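DUF4393 domain-containing protein (Alcanivorax borkumensis, PDB 3H35) is of unknown function but belongs to the Abi-alpha (abortive infection) family of the helix-turn-helix clan. Local coordinates at residues A[74-79]-A[153-158]. Sequence-based numbering, arbitrary orientation.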
# COMPACT_ATOMS: atom_id res chain seq x y z
N LEU A 74 -8.20 -2.73 16.23
CA LEU A 74 -7.32 -3.84 16.60
C LEU A 74 -6.42 -4.10 15.42
O LEU A 74 -6.88 -4.23 14.28
CB LEU A 74 -8.11 -5.12 16.92
CG LEU A 74 -9.13 -5.13 18.06
CD1 LEU A 74 -9.73 -6.57 18.16
CD2 LEU A 74 -8.49 -4.68 19.36
N THR A 75 -5.12 -4.14 15.67
CA THR A 75 -4.17 -4.42 14.63
C THR A 75 -3.42 -5.71 14.96
O THR A 75 -2.94 -5.89 16.07
CB THR A 75 -3.20 -3.22 14.51
OG1 THR A 75 -3.93 -2.00 14.24
CG2 THR A 75 -2.18 -3.49 13.43
N LEU A 76 -3.37 -6.61 13.99
CA LEU A 76 -2.60 -7.82 14.10
C LEU A 76 -1.27 -7.58 13.44
O LEU A 76 -1.19 -7.25 12.24
CB LEU A 76 -3.32 -9.01 13.47
CG LEU A 76 -4.62 -9.42 14.15
CD1 LEU A 76 -5.30 -10.58 13.37
CD2 LEU A 76 -4.39 -9.80 15.63
N TYR A 77 -0.24 -7.74 14.26
CA TYR A 77 1.14 -7.61 13.88
C TYR A 77 1.81 -8.96 13.83
O TYR A 77 1.60 -9.81 14.70
CB TYR A 77 1.89 -6.79 14.93
CG TYR A 77 1.66 -5.33 14.83
CD1 TYR A 77 2.44 -4.53 14.03
CD2 TYR A 77 0.64 -4.73 15.55
CE1 TYR A 77 2.22 -3.13 13.94
CE2 TYR A 77 0.41 -3.35 15.48
CZ TYR A 77 1.20 -2.56 14.67
OH TYR A 77 0.95 -1.23 14.60
N SER A 78 2.73 -9.09 12.89
CA SER A 78 3.36 -10.36 12.61
C SER A 78 4.20 -10.85 13.75
O SER A 78 4.37 -12.04 13.91
CB SER A 78 4.24 -10.24 11.36
OG SER A 78 5.26 -9.28 11.55
N GLY A 79 4.73 -9.94 14.55
CA GLY A 79 5.55 -10.29 15.69
C GLY A 79 4.87 -9.93 17.00
O GLY A 79 3.77 -9.38 17.02
N PRO A 153 3.47 -17.46 14.41
CA PRO A 153 3.15 -17.91 15.74
C PRO A 153 3.24 -16.84 16.80
O PRO A 153 2.57 -16.93 17.80
CB PRO A 153 4.17 -19.04 15.98
CG PRO A 153 5.30 -18.69 15.15
CD PRO A 153 4.76 -18.02 13.94
N LYS A 154 4.05 -15.81 16.57
CA LYS A 154 4.21 -14.70 17.51
C LYS A 154 3.20 -13.54 17.30
O LYS A 154 3.22 -12.54 18.05
CB LYS A 154 5.67 -14.20 17.45
CG LYS A 154 6.59 -15.25 18.06
CD LYS A 154 8.02 -15.20 17.61
CE LYS A 154 8.74 -16.50 18.06
NZ LYS A 154 10.00 -16.73 17.23
N LEU A 155 2.31 -13.70 16.32
CA LEU A 155 1.27 -12.70 15.99
C LEU A 155 0.71 -12.07 17.26
O LEU A 155 0.35 -12.77 18.20
CB LEU A 155 0.10 -13.39 15.28
CG LEU A 155 -0.93 -12.54 14.57
CD1 LEU A 155 -0.32 -11.96 13.27
CD2 LEU A 155 -2.19 -13.36 14.25
N SER A 156 0.60 -10.76 17.26
CA SER A 156 -0.00 -10.10 18.42
C SER A 156 -1.07 -9.10 18.03
O SER A 156 -1.00 -8.43 16.96
CB SER A 156 1.08 -9.39 19.27
OG SER A 156 1.81 -8.49 18.47
N ILE A 157 -2.03 -8.96 18.93
CA ILE A 157 -3.04 -7.92 18.85
C ILE A 157 -2.48 -6.70 19.49
O ILE A 157 -1.96 -6.76 20.60
CB ILE A 157 -4.30 -8.22 19.65
CG1 ILE A 157 -4.92 -9.54 19.17
CG2 ILE A 157 -5.31 -7.04 19.50
CD1 ILE A 157 -6.20 -9.95 19.89
N ARG A 158 -2.62 -5.57 18.82
CA ARG A 158 -2.35 -4.30 19.43
C ARG A 158 -3.56 -3.42 19.32
O ARG A 158 -4.10 -3.24 18.22
CB ARG A 158 -1.16 -3.62 18.79
CG ARG A 158 -0.74 -2.38 19.54
CD ARG A 158 0.61 -1.85 19.02
NE ARG A 158 1.13 -0.76 19.86
CZ ARG A 158 1.04 0.54 19.57
NH1 ARG A 158 1.56 1.45 20.40
NH2 ARG A 158 0.44 0.96 18.47
O HOH W 1 5.29 -14.70 14.13
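K154 and S78 meet through a water, which takes the N-H of K154 at 3.0 Å from its N and donates to S78 O, bridging the loops at one end of an antiparallel strand pair. L155 comes next, just ahead of the strand. Its CA-H points at Y77 O, with CA and O 3.2 Å apart, and with CG anti to the backbone N (chi1 -166°) its CD1 methyl curls back over the same carbonyl and comes within 4.2 Å of L76 CB. S156 forms a hydrogen-bonded pair with Y77: S156 N to Y77 O and Y77 N to S156 O are both 2.9 Å, the latter nearly straight at 174°. Its hydroxyl reaches past the end of the opposite strand and donates to G79 O, OG to O 2.6 Å, a side-chain bond that ties the strand start to the loop after the opposite strand. I157 faces L76 as a non-hydrogen-bonded pair; their side chains run alongside each other, L76 CD2 3.6 Å from I157 CG1, while the other branch of I157, CG2, meets L74 CD2. R158 closes a second hydrogen-bonded pair with T75, and its CB and CD pack against CE2 of the Y77 ring, CB at 3.7 Å. The guanidinium plane stands 81° from that ring. E160 draws this polar face together, salt-bridged to R158 and hydrogen-bonded to T75 OG1 and Y77 OH; D123 is a second acidic partner of R158. The contact thus joins the two central strands, 71-77 and 156-164, of an antiparallel four-stranded sheet. Helix 139-151 packs on the side chains of L74, L155 and I157, helix 129-137 also packs on L74, and strand 87-91 pairs with the far edge of 71-77.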